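Local coordinates for periplasmic beta-glucosidase (Pseudomonas aeruginosa, PDB 6R5T), which probably hydrolyses terminal, non-reducing beta-D-glucosyl residues, releasing beta-D-glucose, as a periplasmic member of glycosyl hydrolase family 3, at residues A[201-206]-A[670-675]; A[581-586]-A[595-600]. The protein carries 1 engineered substitution. All coordinates share one frame; numbering follows the deposited sequence.

Interaction 1. Residues A[201-206]-A[670-675]; sequences FQDYLP and VKELRG
Gln202, on the helix that runs through 201-204, faces Glu672 and Arg674 of the strand beginning at 672, and water joins the two sides where no direct hydrogen bond does. The glutamine leaves its helix with CG anti to the backbone N (chi1 -171°) and bends at the next bond, which carries the amide toward the strand. CB meets nothing on the strand; CG passes 3.6 Å from the oxygen of the water that NE2 goes on to bind. Beyond CD the amide divides its work: OE1 takes the backbone N-H of Tyr701, whereas NE2 reaches the edge of the Arg674 guanidinium, 4.1 Å from NH2, the two flat groups turned 28° apart. Two donors so placed need an acceptor, and that water supplies it, accepting from Gln202 NE2 at 2.6 Å and, in the guanidinium plane, from Arg674 NH2 at 2.7 Å. Glu672 OE2 lies implausibly close to it at 2.4 Å, a doubtful bond. A glutamine suits this position because its amide both accepts and donates.

Asp203 OD1 and Glu672 OE2 lie 4.3 Å apart, like charges whose repulsion is probably eased by a second water between them, 2.6 Å from Asp203 OD1 and 2.9 Å from Glu672 OE2. Arg668 forms a salt bridge with Glu672 OE1, while Arg674 NH2 makes a longer, purely electrostatic pair with that oxygen. Arg674 is steadied by NH1, which donates to Leu673 O, and by NE, which donates to Asp697 O.

The polar seam joins the TIM-barrel domain to the fibronectin type III-like domain. On one side helix 197-204 packs Phe201 against helix 235-245; on the other, strand 672-681, an edge strand, is hydrogen-bonded to 651-660, with a classic beta bulge where Arg674 and Gly675 both face Leu657, and Leu673 touches Tyr147 of helix 146-161.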
loop_
_atom_site.group_PDB
_atom_site.type_symbol
_atom_site.label_atom_id
_atom_site.label_comp_id
_atom_site.label_asym_id
_atom_site.label_seq_id
_atom_site.Cartn_x
_atom_site.Cartn_y
_atom_site.Cartn_z
ATOM N N PHE A 201 -17.337 -1.013 3.584
ATOM C CA PHE A 201 -18.682 -0.459 3.806
ATOM C C PHE A 201 -18.645 1.010 4.206
ATOM O O PHE A 201 -19.496 1.794 3.749
ATOM C CB PHE A 201 -19.444 -1.320 4.809
ATOM C CG PHE A 201 -20.106 -2.505 4.143
ATOM C CD1 PHE A 201 -19.387 -3.603 3.775
ATOM C CD2 PHE A 201 -21.386 -2.375 3.634
ATOM C CE1 PHE A 201 -19.988 -4.669 3.119
ATOM C CE2 PHE A 201 -21.971 -3.403 2.901
ATOM C CZ PHE A 201 -21.278 -4.566 2.687
ATOM N N GLN A 202 -17.718 1.392 5.075
ATOM C CA GLN A 202 -17.676 2.768 5.594
ATOM C C GLN A 202 -17.126 3.727 4.539
ATOM O O GLN A 202 -17.659 4.846 4.400
ATOM C CB GLN A 202 -16.805 2.829 6.846
ATOM C CG GLN A 202 -16.901 4.166 7.550
ATOM C CD GLN A 202 -18.233 4.374 8.240
ATOM O OE1 GLN A 202 -18.966 3.450 8.533
ATOM N NE2 GLN A 202 -18.499 5.607 8.608
ATOM N N ASP A 203 -16.073 3.319 3.824
ATOM C CA ASP A 203 -15.291 4.311 3.047
ATOM C C ASP A 203 -15.422 4.119 1.528
ATOM O O ASP A 203 -15.369 5.133 0.817
ATOM C CB ASP A 203 -13.813 4.205 3.405
ATOM C CG ASP A 203 -13.514 4.558 4.860
ATOM O OD1 ASP A 203 -14.286 5.361 5.451
ATOM O OD2 ASP A 203 -12.503 4.065 5.338
ATOM N N TYR A 204 -15.515 2.903 1.013
ATOM C CA TYR A 204 -15.329 2.689 -0.448
ATOM C C TYR A 204 -16.657 2.456 -1.149
ATOM O O TYR A 204 -16.773 2.917 -2.286
ATOM C CB TYR A 204 -14.378 1.522 -0.687
ATOM C CG TYR A 204 -12.930 1.904 -0.611
ATOM C CD1 TYR A 204 -12.244 1.975 0.596
ATOM C CD2 TYR A 204 -12.239 2.268 -1.753
ATOM C CE1 TYR A 204 -10.911 2.341 0.632
ATOM C CE2 TYR A 204 -10.912 2.626 -1.736
ATOM C CZ TYR A 204 -10.244 2.696 -0.517
ATOM O OH TYR A 204 -8.940 3.094 -0.512
ATOM N N LEU A 205 -17.632 1.814 -0.520
ATOM C CA LEU A 205 -18.907 1.499 -1.202
ATOM C C LEU A 205 -19.892 2.672 -1.242
ATOM O O LEU A 205 -20.696 2.706 -2.163
ATOM C CB LEU A 205 -19.553 0.277 -0.561
ATOM C CG LEU A 205 -18.863 -1.044 -0.833
ATOM C CD1 LEU A 205 -19.470 -2.140 0.053
ATOM C CD2 LEU A 205 -18.958 -1.415 -2.300
ATOM N N PRO A 206 -19.954 3.622 -0.279
ATOM C CA PRO A 206 -20.996 4.646 -0.288
ATOM C C PRO A 206 -21.182 5.438 -1.580
ATOM O O PRO A 206 -22.351 5.745 -1.913
ATOM C CB PRO A 206 -20.676 5.539 0.910
ATOM C CG PRO A 206 -20.021 4.588 1.863
ATOM C CD PRO A 206 -19.181 3.681 0.989
ATOM N N VAL A 670 -9.192 10.324 12.582
ATOM C CA VAL A 670 -8.895 11.557 13.358
ATOM C C VAL A 670 -9.853 12.693 12.944
ATOM O O VAL A 670 -10.197 13.512 13.823
ATOM C CB VAL A 670 -7.431 11.968 13.211
ATOM C CG1 VAL A 670 -6.526 10.895 13.793
ATOM C CG2 VAL A 670 -7.088 12.280 11.763
ATOM N N LYS A 671 -10.319 12.673 11.695
ATOM C CA LYS A 671 -11.333 13.609 11.179
ATOM C C LYS A 671 -12.060 12.935 10.036
ATOM O O LYS A 671 -11.407 12.180 9.271
ATOM C CB LYS A 671 -10.680 14.814 10.464
ATOM C CG LYS A 671 -10.059 15.776 11.413
ATOM C CD LYS A 671 -9.713 17.050 10.769
ATOM C CE LYS A 671 -9.295 18.049 11.811
ATOM N NZ LYS A 671 -8.159 17.564 12.622
ATOM N N GLU A 672 -13.328 13.278 9.837
ATOM C CA GLU A 672 -14.083 12.799 8.679
ATOM C C GLU A 672 -14.934 13.975 8.172
ATOM O O GLU A 672 -15.642 14.571 8.991
ATOM C CB GLU A 672 -14.997 11.632 9.025
ATOM C CG GLU A 672 -14.261 10.357 9.401
ATOM C CD GLU A 672 -15.158 9.125 9.495
ATOM O OE1 GLU A 672 -15.922 9.082 10.485
ATOM O OE2 GLU A 672 -15.099 8.204 8.605
ATOM N N LEU A 673 -14.838 14.347 6.907
ATOM C CA LEU A 673 -15.675 15.451 6.380
ATOM C C LEU A 673 -17.163 15.108 6.567
ATOM O O LEU A 673 -17.580 14.004 6.155
ATOM C CB LEU A 673 -15.373 15.677 4.920
ATOM C CG LEU A 673 -16.035 16.891 4.292
ATOM C CD1 LEU A 673 -15.414 18.178 4.792
ATOM C CD2 LEU A 673 -15.876 16.809 2.795
ATOM N N ARG A 674 -17.921 16.063 7.085
ATOM C CA ARG A 674 -19.372 15.871 7.263
ATOM C C ARG A 674 -20.140 17.110 6.811
ATOM O O ARG A 674 -21.350 17.094 6.913
ATOM C CB ARG A 674 -19.753 15.485 8.692
ATOM C CG ARG A 674 -19.393 14.065 9.068
ATOM C CD ARG A 674 -20.187 13.101 8.252
ATOM N NE ARG A 674 -19.955 11.730 8.642
ATOM C CZ ARG A 674 -19.153 10.895 8.048
ATOM N NH1 ARG A 674 -18.389 11.298 7.046
ATOM N NH2 ARG A 674 -19.152 9.626 8.452
ATOM N N GLY A 675 -19.504 18.121 6.244
ATOM C CA GLY A 675 -20.249 19.204 5.622
ATOM C C GLY A 675 -19.306 20.221 5.048
ATOM O O GLY A 675 -18.106 20.208 5.404
HETATM O O HOH W 1 -17.304 7.716 7.786
HETATM O O HOH W 2 -13.575 5.879 7.893
#

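Interaction 2. Residues A[581-586]-A[595-600]; sequences LNTGRP and YTSRYF
Thr583 meets Ser597 through torsions that turn both side chains to the shared boundary. In Thr583, OG1 sits between the backbone N and the carbonyl carbon (chi1 84°), from where it comes 4.0 Å from Ser597 CB, with the methyl CG2 beside it. Ser597 swings OG anti to its backbone N (chi1 -170°), which takes the hydroxyl to Asp189 O of the second subunit and leaves CB facing the threonine.

The same Thr583 hydroxyl shapes its own loop. OG1 donates in plane to a lone pair of Asn582 O and accepts the backbone N-H of Arg585 at 3.0 Å, an ST turn; threonine fits because one oxygen does both tasks while its methyl packs. The turn presents Arg585 O to the partner chain, where Ser597 N donates to it over 2.9 Å, nearly in line with the carbonyl bond (175° at the oxygen). It is the single hydrogen bond between 581-586 and 595-600. Next to it, the methyl CG2 of Thr596 lies 3.3 Å from Pro586 O, with OG1 turned instead to Gly593 O.

Arg585 buries the most surface against the other loop. Extended from CG to NE, it runs its aliphatic part alongside Tyr595 O, CB at 3.7 Å and CD at 3.6 Å. Past CD the charged end leaves its own chain: NE forms a salt bridge with Glu261 of the second subunit, and NH1 forms one with Glu486 of that subunit, a residue of its sugar pocket.

One backbone hydrogen bond and several van der Waals contacts, mostly of aliphatic carbons against carbonyl oxygens, therefore join these two irregular loops, while their hydroxyl and guanidinium groups are spent largely on other partners. The chemistry implies a contact that presents Arg585 and Ser597 to the neighbouring subunit.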
loop_
_atom_site.group_PDB
_atom_site.type_symbol
_atom_site.label_atom_id
_atom_site.label_comp_id
_atom_site.label_asym_id
_atom_site.label_seq_id
_atom_site.Cartn_x
_atom_site.Cartn_y
_atom_site.Cartn_z
ATOM N N LEU A 581 -6.352 6.793 10.628
ATOM C CA LEU A 581 -6.506 6.439 12.067
ATOM C C LEU A 581 -5.328 6.998 12.874
ATOM O O LEU A 581 -4.222 7.303 12.318
ATOM C CB LEU A 581 -6.619 4.926 12.229
ATOM C CG LEU A 581 -7.722 4.230 11.441
ATOM C CD1 LEU A 581 -7.835 2.777 11.845
ATOM C CD2 LEU A 581 -9.059 4.931 11.563
ATOM N N ASN A 582 -5.525 7.152 14.179
ATOM C CA ASN A 582 -4.530 7.841 15.009
ATOM C C ASN A 582 -3.290 6.958 15.229
ATOM O O ASN A 582 -2.227 7.487 15.386
ATOM C CB ASN A 582 -5.183 8.302 16.324
ATOM C CG ASN A 582 -4.435 9.431 16.979
ATOM O OD1 ASN A 582 -3.940 10.326 16.281
ATOM N ND2 ASN A 582 -4.351 9.374 18.310
ATOM N N THR A 583 -3.478 5.671 15.312
ATOM C CA THR A 583 -2.531 4.664 15.843
ATOM C C THR A 583 -2.374 4.872 17.365
ATOM O O THR A 583 -2.945 5.807 17.927
ATOM C CB THR A 583 -1.142 4.672 15.157
ATOM O OG1 THR A 583 -0.317 5.673 15.755
ATOM C CG2 THR A 583 -1.253 4.874 13.666
ATOM N N GLY A 584 -1.645 3.944 17.988
ATOM C CA GLY A 584 -1.289 4.035 19.414
ATOM C C GLY A 584 -0.175 5.007 19.665
ATOM O O GLY A 584 0.041 5.381 20.806
ATOM N N ARG A 585 0.544 5.417 18.621
ATOM C CA ARG A 585 1.783 6.231 18.722
ATOM C C ARG A 585 1.756 7.237 17.590
ATOM O O ARG A 585 2.592 7.218 16.689
ATOM C CB ARG A 585 3.035 5.342 18.669
ATOM C CG ARG A 585 3.139 4.427 19.878
ATOM C CD ARG A 585 4.352 3.524 19.796
ATOM N NE ARG A 585 4.368 2.667 20.961
ATOM C CZ ARG A 585 5.399 1.929 21.367
ATOM N NH1 ARG A 585 6.545 1.972 20.705
ATOM N NH2 ARG A 585 5.272 1.145 22.419
ATOM N N PRO A 586 0.793 8.159 17.617
ATOM C CA PRO A 586 0.661 9.141 16.554
ATOM C C PRO A 586 1.891 10.039 16.460
ATOM O O PRO A 586 2.520 10.309 17.482
ATOM C CB PRO A 586 -0.585 9.941 16.973
ATOM C CG PRO A 586 -0.700 9.744 18.404
ATOM C CD PRO A 586 -0.228 8.323 18.670
ATOM N N TYR A 595 9.667 7.575 18.523
ATOM C CA TYR A 595 8.895 6.300 18.589
ATOM C C TYR A 595 7.422 6.577 18.313
ATOM O O TYR A 595 6.515 6.338 19.169
ATOM C CB TYR A 595 9.158 5.546 19.886
ATOM C CG TYR A 595 10.575 5.051 19.940
ATOM C CD1 TYR A 595 10.942 3.943 19.199
ATOM C CD2 TYR A 595 11.564 5.753 20.605
ATOM C CE1 TYR A 595 12.252 3.504 19.161
ATOM C CE2 TYR A 595 12.888 5.334 20.563
ATOM C CZ TYR A 595 13.227 4.203 19.853
ATOM O OH TYR A 595 14.517 3.754 19.822
ATOM N N THR A 596 7.200 7.072 17.100
ATOM C CA THR A 596 5.861 7.364 16.572
ATOM C C THR A 596 5.732 6.808 15.151
ATOM O O THR A 596 6.710 6.359 14.549
ATOM C CB THR A 596 5.591 8.867 16.633
ATOM O OG1 THR A 596 6.566 9.518 15.809
ATOM C CG2 THR A 596 5.652 9.405 18.042
ATOM N N SER A 597 4.531 6.903 14.603
ATOM C CA SER A 597 4.199 6.385 13.267
ATOM C C SER A 597 4.615 7.427 12.217
ATOM O O SER A 597 3.872 8.385 11.958
ATOM C CB SER A 597 2.756 6.005 13.195
ATOM O OG SER A 597 2.487 5.293 12.009
ATOM N N ARG A 598 5.801 7.275 11.650
ATOM C CA ARG A 598 6.467 8.337 10.874
ATOM C C ARG A 598 7.592 7.749 10.029
ATOM O O ARG A 598 8.006 6.594 10.252
ATOM C CB ARG A 598 7.062 9.385 11.786
ATOM C CG ARG A 598 8.217 8.836 12.616
ATOM C CD ARG A 598 8.787 9.902 13.508
ATOM N NE ARG A 598 9.619 10.739 12.641
ATOM C CZ ARG A 598 10.651 11.418 13.019
ATOM N NH1 ARG A 598 10.925 11.518 14.315
ATOM N NH2 ARG A 598 11.250 12.180 12.140
ATOM N N TYR A 599 8.068 8.536 9.076
ATOM C CA TYR A 599 9.347 8.276 8.385
ATOM C C TYR A 599 10.423 9.112 9.039
ATOM O O TYR A 599 10.115 10.161 9.614
ATOM C CB TYR A 599 9.232 8.659 6.909
ATOM C CG TYR A 599 8.084 7.966 6.219
ATOM C CD1 TYR A 599 8.175 6.643 5.843
ATOM C CD2 TYR A 599 6.916 8.639 5.919
ATOM C CE1 TYR A 599 7.111 5.988 5.227
ATOM C CE2 TYR A 599 5.846 7.996 5.320
ATOM C CZ TYR A 599 5.936 6.679 4.966
ATOM O OH TYR A 599 4.889 6.028 4.370
ATOM N N PHE A 600 11.675 8.682 8.902
ATOM C CA PHE A 600 12.786 9.465 9.494
ATOM C C PHE A 600 13.562 10.241 8.441
ATOM O O PHE A 600 14.361 11.120 8.854
ATOM C CB PHE A 600 13.740 8.563 10.296
ATOM C CG PHE A 600 14.656 7.728 9.459
ATOM C CD1 PHE A 600 15.877 8.219 9.034
ATOM C CD2 PHE A 600 14.324 6.432 9.113
ATOM C CE1 PHE A 600 16.707 7.459 8.246
ATOM C CE2 PHE A 600 15.162 5.663 8.324
ATOM C CZ PHE A 600 16.355 6.176 7.872
#

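Overall arrangement
Interaction 2 is nested along the chain inside the loop closed by interaction 1, their centres 21 Å apart. The two meet where Val670 CG1 packs 3.6 Å from Asn582 OD1, beside a backbone hydrogen bond between Val670 and His580. Interaction 1 joins domains within one chain; its Glu672 side chain is about 6 Å from that of Asp661, a magnesium ligand, and about 10 Å from the bound magnesium. Interaction 2 serves the dimer: Tyr595 and Arg585 have side chains about 4 Å from bound galactose and glucose, respectively, and Arg585 pairs with Glu486 of the second subunit, consistent with this loop bordering the neighbour's active site.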